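Local coordinates for protein inositol 2-dehydrogenase/D-chiro-inositol 3-dehydrogenase (Lactobacillus casei, PDB 4MIY) that oxidises myo-inositol to 2-keto-myo-inositol (2-inosose), and D-chiro-inositol to 1-keto-D-chiro-inositol, with NAD as the cofactor, at residues Ala16-Ala28 with Gln280-Glu292. Residues are numbered along the deposited sequence; the frame is centred on the assembly and turned at random.
Sequences AHIDRLTNVLTGA and QAYNTEVQEFIDE. Unlike the reference sequence in segment 280-292: E292 (reference Gln). With NAD (nicotinamide-adenine-dinucleotide), chain E; SO4 (sulfate ion), chain I.
Q287 grips the backbone of T26 with both ends of its amide. Its CB lies near L25 CD2, and the chain bends at chi2 (68°), swinging the amide across to the turn that follows helix 12-24. CD faces T26 O; OE1 accepts from T26 N at 3.0 Å, in the carbonyl plane and on a lone pair, and also rests against L25 CB at 3.3 Å. NE2 gives a nearly straight bond to T26 O at 2.9 Å and donates to D291 OD1 one helical turn on, approaching from above the carboxylate plane. Glutamine suits the place because one flat group offers both donor and acceptor; an alanine here would probably leave T26 N and O without these mates and the turn freer to shift.

Beside this clamp, V286 and I290 present branched methyls to the leucines: L25 CD1 rests 3.5 Å from V286 CG1, and L21 CD2 touches both V286 CG1 and I290 CG1. The polar part is as large. Flat R20 can cover Y282 CB with a guanidinium face while NE serves H17 ND1 and NH1 a water bound to N283 OD1. H17 uses both ring nitrogens, NE2 bonding E96. Y282 OH comes within 2.7 Å of NAD N7N.

Segments 16-24 and 280-292 cross at -68°; through them helix 279-294 of the C-terminal domain packs on the first Rossmann helix, with I290 reaching strand 3-8 and F289 strand 121-123.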
loop_
_atom_site.group_PDB
_atom_site.type_symbol
_atom_site.label_atom_id
_atom_site.label_comp_id
_atom_site.label_asym_id
_atom_site.label_seq_id
_atom_site.Cartn_x
_atom_site.Cartn_y
_atom_site.Cartn_z
ATOM N N ALA A 16 -0.238 7.931 -34.371
ATOM C CA ALA A 16 -0.948 7.810 -33.117
ATOM C C ALA A 16 -1.839 9.019 -32.834
ATOM O O ALA A 16 -2.886 8.872 -32.318
ATOM C CB ALA A 16 0.022 7.580 -31.992
ATOM N N HIS A 17 -1.386 10.193 -33.215
ATOM C CA HIS A 17 -2.229 11.388 -33.154
ATOM C C HIS A 17 -3.386 11.328 -34.155
ATOM O O HIS A 17 -4.460 11.728 -33.866
ATOM C CB HIS A 17 -1.424 12.642 -33.360
ATOM C CG HIS A 17 -0.689 13.095 -32.149
ATOM N ND1 HIS A 17 -1.220 13.003 -30.894
ATOM C CD2 HIS A 17 0.515 13.671 -32.007
ATOM C CE1 HIS A 17 -0.361 13.477 -30.026
ATOM N NE2 HIS A 17 0.695 13.906 -30.676
ATOM N N ILE A 18 -3.122 10.814 -35.344
ATOM C CA ILE A 18 -4.193 10.584 -36.298
ATOM C C ILE A 18 -5.235 9.636 -35.772
ATOM O O ILE A 18 -6.395 9.858 -35.911
ATOM C CB ILE A 18 -3.651 10.065 -37.654
ATOM C CG1 ILE A 18 -2.839 11.153 -38.321
ATOM C CG2 ILE A 18 -4.766 9.510 -38.524
ATOM C CD1 ILE A 18 -2.149 10.697 -39.576
ATOM N N ASP A 19 -4.779 8.553 -35.175
ATOM C CA ASP A 19 -5.668 7.624 -34.534
ATOM C C ASP A 19 -6.526 8.312 -33.451
ATOM O O ASP A 19 -7.693 8.081 -33.342
ATOM C CB ASP A 19 -4.854 6.480 -33.922
ATOM C CG ASP A 19 -5.712 5.429 -33.335
ATOM O OD1 ASP A 19 -6.533 4.911 -34.056
ATOM O OD2 ASP A 19 -5.578 5.148 -32.150
ATOM N N ARG A 20 -5.882 9.154 -32.670
ATOM C CA ARG A 20 -6.566 9.930 -31.657
ATOM C C ARG A 20 -7.660 10.792 -32.260
ATOM O O ARG A 20 -8.770 10.757 -31.824
ATOM C CB ARG A 20 -5.573 10.780 -30.842
ATOM C CG ARG A 20 -4.994 10.033 -29.646
ATOM C CD ARG A 20 -4.078 10.816 -28.765
ATOM N NE ARG A 20 -2.729 10.886 -29.261
ATOM C CZ ARG A 20 -1.791 9.980 -29.047
ATOM N NH1 ARG A 20 -2.018 8.909 -28.335
ATOM N NH2 ARG A 20 -0.610 10.175 -29.533
ATOM N N LEU A 21 -7.317 11.517 -33.302
ATOM C CA LEU A 21 -8.234 12.444 -33.923
ATOM C C LEU A 21 -9.342 11.742 -34.671
ATOM O O LEU A 21 -10.401 12.253 -34.794
ATOM C CB LEU A 21 -7.505 13.397 -34.836
ATOM C CG LEU A 21 -6.494 14.266 -34.121
ATOM C CD1 LEU A 21 -5.606 14.843 -35.090
ATOM C CD2 LEU A 21 -7.129 15.357 -33.332
ATOM N N THR A 22 -9.073 10.534 -35.117
ATOM C CA THR A 22 -10.005 9.807 -35.972
ATOM C C THR A 22 -10.892 8.854 -35.227
ATOM O O THR A 22 -12.053 8.692 -35.523
ATOM C CB THR A 22 -9.197 9.010 -37.014
ATOM O OG1 THR A 22 -8.382 9.929 -37.732
ATOM C CG2 THR A 22 -10.079 8.291 -37.960
ATOM N N ASN A 23 -10.302 8.184 -34.270
ATOM C CA ASN A 23 -10.957 7.094 -33.665
ATOM C C ASN A 23 -11.322 7.352 -32.220
ATOM O O ASN A 23 -12.338 6.919 -31.764
ATOM C CB ASN A 23 -10.091 5.861 -33.817
ATOM C CG ASN A 23 -10.003 5.397 -35.254
ATOM O OD1 ASN A 23 -10.972 5.423 -35.954
ATOM N ND2 ASN A 23 -8.842 5.004 -35.677
ATOM N N VAL A 24 -10.483 8.058 -31.506
ATOM C CA VAL A 24 -10.610 8.123 -30.055
ATOM C C VAL A 24 -11.379 9.347 -29.550
ATOM O O VAL A 24 -12.253 9.227 -28.744
ATOM C CB VAL A 24 -9.228 8.072 -29.408
ATOM C CG1 VAL A 24 -9.313 8.124 -27.891
ATOM C CG2 VAL A 24 -8.461 6.828 -29.849
ATOM N N LEU A 25 -11.040 10.507 -30.075
ATOM C CA LEU A 25 -11.504 11.763 -29.549
ATOM C C LEU A 25 -12.622 12.360 -30.390
ATOM O O LEU A 25 -12.860 11.920 -31.465
ATOM C CB LEU A 25 -10.339 12.728 -29.523
ATOM C CG LEU A 25 -9.077 12.307 -28.767
ATOM C CD1 LEU A 25 -8.038 13.320 -28.917
ATOM C CD2 LEU A 25 -9.380 12.071 -27.305
ATOM N N THR A 26 -13.260 13.388 -29.876
ATOM C CA THR A 26 -14.396 13.977 -30.546
ATOM C C THR A 26 -14.108 15.365 -31.095
ATOM O O THR A 26 -13.413 16.116 -30.517
ATOM C CB THR A 26 -15.672 13.981 -29.626
ATOM O OG1 THR A 26 -16.771 14.564 -30.332
ATOM C CG2 THR A 26 -15.456 14.721 -28.340
ATOM N N GLY A 27 -14.663 15.647 -32.254
ATOM C CA GLY A 27 -14.698 16.995 -32.771
ATOM C C GLY A 27 -13.686 17.364 -33.819
ATOM O O GLY A 27 -13.587 18.501 -34.154
ATOM N N ALA A 28 -12.956 16.395 -34.343
ATOM C CA ALA A 28 -11.951 16.711 -35.337
ATOM C C ALA A 28 -11.981 15.759 -36.515
ATOM O O ALA A 28 -12.545 14.702 -36.444
ATOM C CB ALA A 28 -10.622 16.686 -34.709
ATOM N N GLN A 280 -3.814 8.167 -21.453
ATOM C CA GLN A 280 -4.798 9.107 -20.969
ATOM C C GLN A 280 -4.341 10.535 -21.161
ATOM O O GLN A 280 -5.085 11.348 -21.614
ATOM C CB GLN A 280 -5.145 8.842 -19.493
ATOM C CG GLN A 280 -6.003 9.884 -18.850
ATOM C CD GLN A 280 -5.232 10.950 -18.118
ATOM O OE1 GLN A 280 -4.445 10.665 -17.260
ATOM N NE2 GLN A 280 -5.458 12.177 -18.483
ATOM N N ALA A 281 -3.111 10.815 -20.807
ATOM C CA ALA A 281 -2.609 12.167 -20.922
ATOM C C ALA A 281 -2.592 12.650 -22.359
ATOM O O ALA A 281 -2.970 13.741 -22.628
ATOM C CB ALA A 281 -1.263 12.284 -20.293
ATOM N N TYR A 282 -2.200 11.782 -23.273
ATOM C CA TYR A 282 -2.253 12.149 -24.671
ATOM C C TYR A 282 -3.657 12.448 -25.142
ATOM O O TYR A 282 -3.882 13.401 -25.822
ATOM C CB TYR A 282 -1.623 11.088 -25.593
ATOM C CG TYR A 282 -0.149 10.830 -25.410
ATOM C CD1 TYR A 282 0.775 11.816 -25.524
ATOM C CD2 TYR A 282 0.306 9.559 -25.216
ATOM C CE1 TYR A 282 2.111 11.557 -25.373
ATOM C CE2 TYR A 282 1.613 9.285 -25.057
ATOM C CZ TYR A 282 2.532 10.274 -25.142
ATOM O OH TYR A 282 3.853 9.950 -24.989
ATOM N N ASN A 283 -4.601 11.627 -24.757
ATOM C CA ASN A 283 -5.968 11.857 -25.104
ATOM C C ASN A 283 -6.460 13.182 -24.546
ATOM O O ASN A 283 -7.007 13.952 -25.258
ATOM C CB ASN A 283 -6.845 10.731 -24.601
ATOM C CG ASN A 283 -6.731 9.483 -25.436
ATOM O OD1 ASN A 283 -6.230 9.493 -26.513
ATOM N ND2 ASN A 283 -7.189 8.392 -24.887
ATOM N N THR A 284 -6.199 13.445 -23.281
ATOM C CA THR A 284 -6.656 14.669 -22.651
ATOM C C THR A 284 -6.055 15.935 -23.258
ATOM O O THR A 284 -6.737 16.899 -23.483
ATOM C CB THR A 284 -6.425 14.619 -21.142
ATOM O OG1 THR A 284 -7.159 13.526 -20.602
ATOM C CG2 THR A 284 -6.892 15.876 -20.483
ATOM N N GLU A 285 -4.782 15.867 -23.542
ATOM C CA GLU A 285 -4.047 16.946 -24.137
ATOM C C GLU A 285 -4.564 17.343 -25.510
ATOM O O GLU A 285 -4.813 18.474 -25.766
ATOM C CB GLU A 285 -2.604 16.509 -24.195
ATOM C CG GLU A 285 -1.767 17.127 -25.192
ATOM C CD GLU A 285 -0.384 16.477 -25.332
ATOM O OE1 GLU A 285 0.531 17.076 -24.838
ATOM O OE2 GLU A 285 -0.246 15.442 -25.960
ATOM N N VAL A 286 -4.762 16.374 -26.360
ATOM C CA VAL A 286 -5.239 16.615 -27.688
ATOM C C VAL A 286 -6.711 17.015 -27.711
ATOM O O VAL A 286 -7.102 17.861 -28.468
ATOM C CB VAL A 286 -4.968 15.408 -28.581
ATOM C CG1 VAL A 286 -5.547 15.620 -29.920
ATOM C CG2 VAL A 286 -3.518 15.188 -28.688
ATOM N N GLN A 287 -7.516 16.450 -26.831
ATOM C CA GLN A 287 -8.893 16.840 -26.787
ATOM C C GLN A 287 -9.031 18.278 -26.365
ATOM O O GLN A 287 -9.869 18.977 -26.866
ATOM C CB GLN A 287 -9.684 15.967 -25.840
ATOM C CG GLN A 287 -11.173 16.230 -25.867
ATOM C CD GLN A 287 -11.821 15.816 -27.158
ATOM O OE1 GLN A 287 -12.010 14.665 -27.426
ATOM N NE2 GLN A 287 -12.182 16.787 -27.943
ATOM N N GLU A 288 -8.205 18.722 -25.442
ATOM C CA GLU A 288 -8.257 20.104 -25.016
ATOM C C GLU A 288 -7.862 21.068 -26.161
ATOM O O GLU A 288 -8.497 22.069 -26.364
ATOM C CB GLU A 288 -7.356 20.343 -23.821
ATOM C CG GLU A 288 -7.483 21.722 -23.229
ATOM C CD GLU A 288 -6.444 22.000 -22.194
ATOM O OE1 GLU A 288 -5.320 22.275 -22.559
ATOM O OE2 GLU A 288 -6.764 21.912 -21.028
ATOM N N PHE A 289 -6.838 20.728 -26.910
ATOM C CA PHE A 289 -6.418 21.538 -28.034
ATOM C C PHE A 289 -7.566 21.663 -29.044
ATOM O O PHE A 289 -7.914 22.728 -29.447
ATOM C CB PHE A 289 -5.157 20.945 -28.669
ATOM C CG PHE A 289 -4.693 21.677 -29.904
ATOM C CD1 PHE A 289 -4.001 22.845 -29.812
ATOM C CD2 PHE A 289 -4.980 21.202 -31.137
ATOM C CE1 PHE A 289 -3.613 23.515 -30.949
ATOM C CE2 PHE A 289 -4.575 21.871 -32.246
ATOM C CZ PHE A 289 -3.912 23.013 -32.143
ATOM N N ILE A 290 -8.144 20.550 -29.422
ATOM C CA ILE A 290 -9.258 20.558 -30.332
ATOM C C ILE A 290 -10.440 21.396 -29.815
ATOM O O ILE A 290 -10.992 22.162 -30.546
ATOM C CB ILE A 290 -9.726 19.130 -30.642
ATOM C CG1 ILE A 290 -8.670 18.352 -31.437
ATOM C CG2 ILE A 290 -11.060 19.129 -31.379
ATOM C CD1 ILE A 290 -8.218 19.018 -32.703
ATOM N N ASP A 291 -10.795 21.246 -28.553
ATOM C CA ASP A 291 -11.858 22.017 -27.959
ATOM C C ASP A 291 -11.610 23.525 -28.001
ATOM O O ASP A 291 -12.502 24.290 -28.188
ATOM C CB ASP A 291 -12.073 21.614 -26.507
ATOM C CG ASP A 291 -12.662 20.226 -26.335
ATOM O OD1 ASP A 291 -13.092 19.579 -27.277
ATOM O OD2 ASP A 291 -12.737 19.804 -25.191
ATOM N N GLU A 292 -10.378 23.936 -27.812
ATOM C CA GLU A 292 -10.046 25.328 -27.932
ATOM C C GLU A 292 -10.183 25.829 -29.354
ATOM O O GLU A 292 -10.714 26.870 -29.579
ATOM C CB GLU A 292 -8.635 25.598 -27.393
ATOM C CG GLU A 292 -8.503 25.464 -25.906
ATOM C CD GLU A 292 -9.407 26.385 -25.134
ATOM O OE1 GLU A 292 -10.274 25.885 -24.439
ATOM O OE2 GLU A 292 -9.227 27.591 -25.202
HETATM P PA NAD E . 9.264 8.864 -36.504
HETATM O O1A NAD E . 10.619 8.895 -37.018
HETATM O O2A NAD E . 8.520 7.694 -36.453
HETATM O O5B NAD E . 8.289 9.716 -37.418
HETATM C C5B NAD E . 8.566 10.969 -37.893
HETATM C C4B NAD E . 7.962 11.124 -39.295
HETATM O O4B NAD E . 8.314 12.409 -39.731
HETATM C C3B NAD E . 8.595 10.247 -40.367
HETATM O O3B NAD E . 7.614 9.634 -41.098
HETATM C C2B NAD E . 9.439 11.173 -41.199
HETATM O O2B NAD E . 9.545 10.762 -42.541
HETATM C C1B NAD E . 8.665 12.434 -41.122
HETATM N N9A NAD E . 9.423 13.641 -41.363
HETATM C C8A NAD E . 10.634 13.929 -41.003
HETATM N N7A NAD E . 10.976 15.171 -41.319
HETATM C C5A NAD E . 9.927 15.709 -41.911
HETATM C C6A NAD E . 9.578 16.971 -42.532
HETATM N N6A NAD E . 10.390 17.997 -42.581
HETATM N N1A NAD E . 8.353 17.091 -42.988
HETATM C C2A NAD E . 7.492 16.143 -42.971
HETATM N N3A NAD E . 7.748 14.958 -42.461
HETATM C C4A NAD E . 8.924 14.705 -41.924
HETATM O O3 NAD E . 9.379 9.642 -35.134
HETATM P PN NAD E . 8.214 9.809 -33.996
HETATM O O1N NAD E . 8.482 8.859 -32.924
HETATM O O2N NAD E . 6.939 9.578 -34.569
HETATM O O5D NAD E . 8.476 11.172 -33.365
HETATM C C5D NAD E . 7.994 12.324 -34.011
HETATM C C4D NAD E . 7.981 13.496 -33.085
HETATM O O4D NAD E . 7.108 13.172 -32.018
HETATM C C3D NAD E . 9.336 13.762 -32.521
HETATM O O3D NAD E . 9.468 15.139 -32.360
HETATM C C2D NAD E . 9.226 13.047 -31.178
HETATM O O2D NAD E . 10.101 13.667 -30.315
HETATM C C1D NAD E . 7.796 13.317 -30.803
HETATM N N1N NAD E . 7.298 12.375 -29.801
HETATM C C2N NAD E . 6.806 12.831 -28.651
HETATM C C3N NAD E . 6.361 12.000 -27.644
HETATM C C7N NAD E . 5.796 12.564 -26.361
HETATM O O7N NAD E . 5.346 13.663 -26.302
HETATM N N7N NAD E . 5.794 11.773 -25.366
HETATM C C4N NAD E . 6.380 10.637 -27.879
HETATM C C5N NAD E . 6.884 10.210 -29.087
HETATM C C6N NAD E . 7.345 11.101 -30.020
HETATM S S SO4 I . -17.395 13.251 -33.434
HETATM O O1 SO4 I . -16.675 14.427 -33.688
HETATM O O2 SO4 I . -17.595 13.068 -32.039
HETATM O O3 SO4 I . -18.651 13.251 -34.044
HETATM O O4 SO4 I . -16.734 12.184 -34.049
HETATM O O HOH W 1 -4.001 8.284 -26.326
#